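Local coordinates for protein putative hydantoin racemase (Klebsiella pneumoniae subsp. pneumoniae, PDB 3QVL) that racemises allantoin and, as a member of the HyuE family, probably interconverts the D and L forms of 5-monosubstituted hydantoins, at residues A[83-95]-A[219-231]. Numbering follows the deposited sequence.
Sequences LLAARELAQGPVI and LATSKHGDLAFPE
Glu88 and Leu227 bring the backbones within 4.7 Å, CA to CA, and Pro93 and Ala220 make a second approach; between these points the irregular chain 219-231 runs past the C-terminal end of helix 83-89 and the loop leading into strand 94-95. Lys223 supplies the direct hydrogen bonds. Its chain turns about CB-CG (chi2 -62°), carrying NZ to the carbonyls at the end of the helix and just beyond it: 2.7 Å to Arg87 O, in the carbonyl plane, and 2.9 Å to Ala90 O, with a weak bond to Glu88 O. NZ also bonds Leu227 O, tying its own loop to this cluster, and the partial negative charge of the helix end would favour the ammonium. Lys223 CD lies 3.6 Å above the centre of the Phe229 ring, whose edge meets Leu89 O. Phe229 CA adds a CH···O contact to Glu88 O. Water extends the join: one molecule bridges Arg87 O, Gly92 O and Thr221 OG1, a second donates to Gln91 O and Thr221 O. Leu227 CD2 meets Leu84 CD2 at 4.1 Å, while its CD1 lies alongside Arg87 CD. The Arg87 guanidinium grips Val94 O side-on through NE and NH2, and also pairs with Glu99. The Glu88 carboxylate bonds to Phe49 N and forms a salt bridge with Arg120, both of the third subunit. A lysine ammonium bonded to carbonyls at the helix C-terminus thus fastens the segment following helix 203-216 to a beta-alpha-beta unit of the four-stranded parallel sheet, beside subunit interfaces.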
ATOM      1  N   LEU A  83     -11.068   0.127  21.390  1.00 13.16           N
ATOM      2  CA  LEU A  83     -12.219   0.318  20.501  1.00 13.10           C
ATOM      3  C   LEU A  83     -12.896  -0.994  20.103  1.00 13.04           C
ATOM      4  O   LEU A  83     -14.110  -1.141  20.264  1.00 13.01           O
ATOM      5  CB  LEU A  83     -11.834   1.128  19.253  1.00 13.14           C
ATOM      6  CG  LEU A  83     -12.943   1.411  18.226  1.00 13.29           C
ATOM      7  CD1 LEU A  83     -14.022   2.335  18.787  1.00 13.30           C
ATOM      8  CD2 LEU A  83     -12.359   1.988  16.945  1.00 13.48           C
ATOM      9  N   LEU A  84     -12.112  -1.938  19.591  1.00 12.99           N
ATOM     10  CA  LEU A  84     -12.657  -3.216  19.131  1.00 12.94           C
ATOM     11  C   LEU A  84     -13.083  -4.113  20.292  1.00 12.87           C
ATOM     12  O   LEU A  84     -14.048  -4.872  20.175  1.00 12.83           O
ATOM     13  CB  LEU A  84     -11.673  -3.929  18.195  1.00 13.07           C
ATOM     14  CG  LEU A  84     -11.316  -3.195  16.892  1.00 13.21           C
ATOM     15  CD1 LEU A  84     -10.391  -4.036  16.026  1.00 13.58           C
ATOM     16  CD2 LEU A  84     -12.562  -2.790  16.106  1.00 13.54           C
ATOM     17  N   ALA A  85     -12.364  -4.009  21.409  1.00 12.74           N
ATOM     18  CA  ALA A  85     -12.736  -4.691  22.649  1.00 12.72           C
ATOM     19  C   ALA A  85     -14.095  -4.199  23.143  1.00 12.70           C
ATOM     20  O   ALA A  85     -14.938  -4.997  23.560  1.00 12.68           O
ATOM     21  CB  ALA A  85     -11.670  -4.476  23.714  1.00 12.67           C
ATOM     22  N   ALA A  86     -14.297  -2.883  23.079  1.00 12.73           N
ATOM     23  CA  ALA A  86     -15.553  -2.251  23.478  1.00 12.81           C
ATOM     24  C   ALA A  86     -16.712  -2.659  22.574  1.00 12.90           C
ATOM     25  O   ALA A  86     -17.832  -2.860  23.045  1.00 12.89           O
ATOM     26  CB  ALA A  86     -15.403  -0.736  23.494  1.00 12.79           C
ATOM     27  N   ARG A  87     -16.436  -2.780  21.276  1.00 12.99           N
ATOM     28  CA  ARG A  87     -17.450  -3.185  20.303  1.00 13.18           C
ATOM     29  C   ARG A  87     -17.921  -4.623  20.514  1.00 13.35           C
ATOM     30  O   ARG A  87     -19.080  -4.945  20.248  1.00 13.32           O
ATOM     31  CB  ARG A  87     -16.951  -2.976  18.872  1.00 13.13           C
ATOM     32  CG  ARG A  87     -16.930  -1.516  18.470  1.00 13.06           C
ATOM     33  CD  ARG A  87     -16.478  -1.308  17.041  1.00 13.02           C
ATOM     34  NE  ARG A  87     -16.511   0.114  16.708  1.00 12.98           N
ATOM     35  CZ  ARG A  87     -16.065   0.644  15.574  1.00 13.03           C
ATOM     36  NH1 ARG A  87     -15.537  -0.121  14.627  1.00 13.23           N
ATOM     37  NH2 ARG A  87     -16.151   1.953  15.388  1.00 12.73           N
ATOM     38  N   GLU A  88     -17.021  -5.473  21.003  1.00 13.58           N
ATOM     39  CA  GLU A  88     -17.368  -6.845  21.367  1.00 13.86           C
ATOM     40  C   GLU A  88     -18.292  -6.876  22.584  1.00 14.07           C
ATOM     41  O   GLU A  88     -19.301  -7.583  22.583  1.00 13.97           O
ATOM     42  CB  GLU A  88     -16.112  -7.670  21.651  1.00 13.82           C
ATOM     43  CG  GLU A  88     -15.301  -8.036  20.417  1.00 14.05           C
ATOM     44  CD  GLU A  88     -14.151  -8.983  20.724  1.00 14.32           C
ATOM     45  OE1 GLU A  88     -13.886  -9.252  21.913  1.00 14.43           O
ATOM     46  OE2 GLU A  88     -13.514  -9.468  19.770  1.00 14.55           O
ATOM     47  N   LEU A  89     -17.943  -6.099  23.608  1.00 14.30           N
ATOM     48  CA  LEU A  89     -18.689  -6.088  24.867  1.00 14.65           C
ATOM     49  C   LEU A  89     -20.040  -5.377  24.759  1.00 14.86           C
ATOM     50  O   LEU A  89     -21.035  -5.851  25.308  1.00 14.89           O
ATOM     51  CB  LEU A  89     -17.843  -5.471  25.992  1.00 14.65           C
ATOM     52  CG  LEU A  89     -18.360  -5.543  27.436  1.00 14.81           C
ATOM     53  CD1 LEU A  89     -18.543  -6.984  27.905  1.00 14.89           C
ATOM     54  CD2 LEU A  89     -17.430  -4.790  28.378  1.00 14.92           C
ATOM     55  N   ALA A  90     -20.071  -4.251  24.049  1.00 15.08           N
ATOM     56  CA  ALA A  90     -21.286  -3.442  23.935  1.00 15.36           C
ATOM     57  C   ALA A  90     -22.257  -3.975  22.885  1.00 15.56           C
ATOM     58  O   ALA A  90     -21.849  -4.625  21.919  1.00 15.56           O
ATOM     59  CB  ALA A  90     -20.935  -1.991  23.639  1.00 15.33           C
ATOM     60  N   GLN A  91     -23.543  -3.699  23.092  1.00 15.80           N
ATOM     61  CA  GLN A  91     -24.573  -3.998  22.102  1.00 16.11           C
ATOM     62  C   GLN A  91     -24.732  -2.817  21.147  1.00 15.93           C
ATOM     63  O   GLN A  91     -24.727  -2.992  19.927  1.00 16.06           O
ATOM     64  CB  GLN A  91     -25.907  -4.332  22.778  1.00 16.31           C
ATOM     65  CG  GLN A  91     -27.042  -4.620  21.796  1.00 17.45           C
ATOM     66  CD  GLN A  91     -28.229  -5.317  22.435  1.00 18.90           C
ATOM     67  OE1 GLN A  91     -28.514  -5.138  23.621  1.00 19.84           O
ATOM     68  NE2 GLN A  91     -28.933  -6.119  21.644  1.00 19.69           N
ATOM     69  N   GLY A  92     -24.873  -1.619  21.712  1.00 15.74           N
ATOM     70  CA  GLY A  92     -24.933  -0.390  20.927  1.00 15.47           C
ATOM     71  C   GLY A  92     -23.586  -0.075  20.299  1.00 15.26           C
ATOM     72  O   GLY A  92     -22.555  -0.572  20.764  1.00 15.33           O
ATOM     73  N   PRO A  93     -23.581   0.751  19.236  1.00 15.05           N
ATOM     74  CA  PRO A  93     -22.338   1.092  18.543  1.00 14.84           C
ATOM     75  C   PRO A  93     -21.349   1.851  19.429  1.00 14.60           C
ATOM     76  O   PRO A  93     -21.756   2.604  20.318  1.00 14.52           O
ATOM     77  CB  PRO A  93     -22.811   1.986  17.392  1.00 14.85           C
ATOM     78  CG  PRO A  93     -24.130   2.516  17.832  1.00 15.00           C
ATOM     79  CD  PRO A  93     -24.748   1.410  18.621  1.00 15.04           C
ATOM     80  N   VAL A  94     -20.060   1.625  19.185  1.00 14.32           N
ATOM     81  CA  VAL A  94     -18.987   2.318  19.894  1.00 14.08           C
ATOM     82  C   VAL A  94     -18.122   3.051  18.873  1.00 13.92           C
ATOM     83  O   VAL A  94     -17.575   2.433  17.957  1.00 13.92           O
ATOM     84  CB  VAL A  94     -18.108   1.348  20.724  1.00 14.10           C
ATOM     85  CG1 VAL A  94     -17.099   2.124  21.559  1.00 14.08           C
ATOM     86  CG2 VAL A  94     -18.964   0.464  21.624  1.00 14.00           C
ATOM     87  N   ILE A  95     -18.009   4.367  19.038  1.00 13.73           N
ATOM     88  CA  ILE A  95     -17.255   5.208  18.108  1.00 13.58           C
ATOM     89  C   ILE A  95     -16.096   5.902  18.820  1.00 13.52           C
ATOM     90  O   ILE A  95     -16.284   6.541  19.858  1.00 13.43           O
ATOM     91  CB  ILE A  95     -18.167   6.268  17.416  1.00 13.59           C
ATOM     92  CG1 ILE A  95     -19.423   5.623  16.806  1.00 13.58           C
ATOM     93  CG2 ILE A  95     -17.387   7.073  16.369  1.00 13.58           C
ATOM     94  CD1 ILE A  95     -19.160   4.590  15.709  1.00 13.77           C
ATOM     95  N   LEU A 219     -28.938   0.757  13.137  1.00 17.21           N
ATOM     96  CA  LEU A 219     -27.713  -0.019  12.979  1.00 17.17           C
ATOM     97  C   LEU A 219     -26.907  -0.064  14.269  1.00 17.12           C
ATOM     98  O   LEU A 219     -26.761   0.946  14.965  1.00 17.19           O
ATOM     99  CB  LEU A 219     -26.851   0.544  11.842  1.00 17.17           C
ATOM    100  CG  LEU A 219     -27.383   0.487  10.405  1.00 17.13           C
ATOM    101  CD1 LEU A 219     -26.529   1.355   9.493  1.00 17.14           C
ATOM    102  CD2 LEU A 219     -27.449  -0.945   9.876  1.00 17.31           C
ATOM    103  N   ALA A 220     -26.394  -1.249  14.579  1.00 17.07           N
ATOM    104  CA  ALA A 220     -25.528  -1.459  15.731  1.00 16.98           C
ATOM    105  C   ALA A 220     -24.389  -2.394  15.338  1.00 16.88           C
ATOM    106  O   ALA A 220     -24.375  -2.925  14.225  1.00 16.86           O
ATOM    107  CB  ALA A 220     -26.324  -2.036  16.896  1.00 16.99           C
ATOM    108  N   THR A 221     -23.438  -2.585  16.248  1.00 16.81           N
ATOM    109  CA  THR A 221     -22.289  -3.458  16.014  1.00 16.75           C
ATOM    110  C   THR A 221     -22.730  -4.858  15.591  1.00 16.77           C
ATOM    111  O   THR A 221     -23.619  -5.453  16.205  1.00 16.67           O
ATOM    112  CB  THR A 221     -21.397  -3.552  17.272  1.00 16.69           C
ATOM    113  OG1 THR A 221     -21.045  -2.234  17.705  1.00 16.69           O
ATOM    114  CG2 THR A 221     -20.121  -4.340  16.986  1.00 16.65           C
ATOM    115  N   SER A 222     -22.112  -5.363  14.525  1.00 16.85           N
ATOM    116  CA  SER A 222     -22.361  -6.720  14.057  1.00 17.01           C
ATOM    117  C   SER A 222     -21.894  -7.731  15.094  1.00 17.14           C
ATOM    118  O   SER A 222     -20.751  -7.678  15.554  1.00 17.16           O
ATOM    119  CB  SER A 222     -21.639  -6.977  12.735  1.00 16.95           C
ATOM    120  OG  SER A 222     -21.891  -8.293  12.272  1.00 16.97           O
ATOM    121  N   LYS A 223     -22.789  -8.643  15.460  1.00 17.38           N
ATOM    122  CA  LYS A 223     -22.453  -9.727  16.378  1.00 17.70           C
ATOM    123  C   LYS A 223     -22.184 -11.021  15.611  1.00 17.88           C
ATOM    124  O   LYS A 223     -22.158 -12.113  16.187  1.00 17.94           O
ATOM    125  CB  LYS A 223     -23.552  -9.909  17.432  1.00 17.68           C
ATOM    126  CG  LYS A 223     -23.678  -8.738  18.404  1.00 17.82           C
ATOM    127  CD  LYS A 223     -22.401  -8.551  19.221  1.00 17.95           C
ATOM    128  CE  LYS A 223     -22.297  -7.145  19.772  1.00 17.96           C
ATOM    129  NZ  LYS A 223     -20.981  -6.916  20.431  1.00 17.69           N
ATOM    130  N   HIS A 224     -21.982 -10.875  14.304  1.00 18.13           N
ATOM    131  CA  HIS A 224     -21.609 -11.978  13.432  1.00 18.36           C
ATOM    132  C   HIS A 224     -20.099 -11.969  13.213  1.00 18.23           C
ATOM    133  O   HIS A 224     -19.570 -11.131  12.476  1.00 18.46           O
ATOM    134  CB  HIS A 224     -22.354 -11.866  12.097  1.00 18.57           C
ATOM    135  CG  HIS A 224     -21.923 -12.866  11.069  1.00 19.30           C
ATOM    136  ND1 HIS A 224     -22.370 -14.168  11.066  1.00 20.14           N
ATOM    137  CD2 HIS A 224     -21.097 -12.748  10.003  1.00 19.86           C
ATOM    138  CE1 HIS A 224     -21.831 -14.814  10.046  1.00 20.23           C
ATOM    139  NE2 HIS A 224     -21.055 -13.974   9.385  1.00 20.34           N
ATOM    140  N   GLY A 225     -19.411 -12.893  13.877  1.00 18.02           N
ATOM    141  CA  GLY A 225     -17.980 -13.095  13.669  1.00 17.58           C
ATOM    142  C   GLY A 225     -17.053 -12.315  14.584  1.00 17.31           C
ATOM    143  O   GLY A 225     -17.004 -12.560  15.792  1.00 17.31           O
ATOM    144  N   ASP A 226     -16.324 -11.370  13.994  1.00 16.95           N
ATOM    145  CA  ASP A 226     -15.197 -10.696  14.649  1.00 16.66           C
ATOM    146  C   ASP A 226     -15.550  -9.861  15.879  1.00 16.41           C
ATOM    147  O   ASP A 226     -14.763  -9.787  16.825  1.00 16.38           O
ATOM    148  CB  ASP A 226     -14.440  -9.825  13.641  1.00 16.69           C
ATOM    149  CG  ASP A 226     -13.803 -10.633  12.523  1.00 16.75           C
ATOM    150  OD1 ASP A 226     -13.768 -11.880  12.614  1.00 16.77           O
ATOM    151  OD2 ASP A 226     -13.332 -10.014  11.547  1.00 16.63           O
ATOM    152  N   LEU A 227     -16.721  -9.231  15.858  1.00 16.05           N
ATOM    153  CA  LEU A 227     -17.128  -8.344  16.946  1.00 15.81           C
ATOM    154  C   LEU A 227     -18.302  -8.902  17.750  1.00 15.76           C
ATOM    155  O   LEU A 227     -19.026  -8.156  18.416  1.00 15.59           O
ATOM    156  CB  LEU A 227     -17.434  -6.938  16.413  1.00 15.74           C
ATOM    157  CG  LEU A 227     -16.300  -6.177  15.712  1.00 15.56           C
ATOM    158  CD1 LEU A 227     -16.814  -4.869  15.137  1.00 15.38           C
ATOM    159  CD2 LEU A 227     -15.116  -5.926  16.643  1.00 15.29           C
ATOM    160  N   ALA A 228     -18.468 -10.221  17.689  1.00 15.75           N
ATOM    161  CA  ALA A 228     -19.443 -10.926  18.514  1.00 15.85           C
ATOM    162  C   ALA A 228     -19.098 -10.738  19.988  1.00 15.96           C
ATOM    163  O   ALA A 228     -17.955 -10.413  20.326  1.00 15.82           O
ATOM    164  CB  ALA A 228     -19.458 -12.407  18.160  1.00 15.81           C
ATOM    165  N   PHE A 229     -20.085 -10.931  20.859  1.00 16.16           N
ATOM    166  CA  PHE A 229     -19.851 -10.880  22.299  1.00 16.41           C
ATOM    167  C   PHE A 229     -18.707 -11.825  22.670  1.00 16.61           C
ATOM    168  O   PHE A 229     -18.559 -12.883  22.051  1.00 16.58           O
ATOM    169  CB  PHE A 229     -21.122 -11.239  23.077  1.00 16.42           C
ATOM    170  CG  PHE A 229     -22.244 -10.251  22.902  1.00 16.53           C
ATOM    171  CD1 PHE A 229     -22.148  -8.963  23.426  1.00 16.65           C
ATOM    172  CD2 PHE A 229     -23.402 -10.612  22.221  1.00 16.82           C
ATOM    173  CE1 PHE A 229     -23.187  -8.047  23.266  1.00 16.95           C
ATOM    174  CE2 PHE A 229     -24.448  -9.704  22.060  1.00 16.84           C
ATOM    175  CZ  PHE A 229     -24.340  -8.420  22.582  1.00 16.72           C
ATOM    176  N   PRO A 230     -17.884 -11.442  23.664  1.00 16.85           N
ATOM    177  CA  PRO A 230     -16.747 -12.276  24.058  1.00 17.13           C
ATOM    178  C   PRO A 230     -17.181 -13.702  24.387  1.00 17.45           C
ATOM    179  O   PRO A 230     -18.277 -13.907  24.916  1.00 17.44           O
ATOM    180  CB  PRO A 230     -16.224 -11.583  25.317  1.00 17.10           C
ATOM    181  CG  PRO A 230     -16.656 -10.172  25.177  1.00 16.99           C
ATOM    182  CD  PRO A 230     -17.974 -10.217  24.480  1.00 16.83           C
ATOM    183  N   GLU A 231     -16.331 -14.673  24.061  1.00 17.87           N
ATOM    184  CA  GLU A 231     -16.602 -16.075  24.376  1.00 18.37           C
ATOM    185  C   GLU A 231     -16.772 -16.238  25.884  1.00 18.61           C
ATOM    186  O   GLU A 231     -16.044 -15.621  26.663  1.00 18.63           O
ATOM    187  CB  GLU A 231     -15.476 -16.982  23.867  1.00 18.40           C
ATOM    188  CG  GLU A 231     -15.181 -16.871  22.367  1.00 18.74           C
ATOM    189  CD  GLU A 231     -16.355 -17.273  21.485  1.00 19.36           C
ATOM    190  OE1 GLU A 231     -17.051 -18.261  21.809  1.00 19.74           O
ATOM    191  OE2 GLU A 231     -16.576 -16.601  20.457  1.00 19.56           O
TER
HETATM  192  O   HOH W   1     -20.677  -2.402  20.272  1.00 17.29           O
HETATM  193  O   HOH W   2     -25.040  -5.167  18.448  1.00 20.00           O
HETATM  194  O   HOH W   3     -19.648  -0.043  16.859  1.00 14.91           O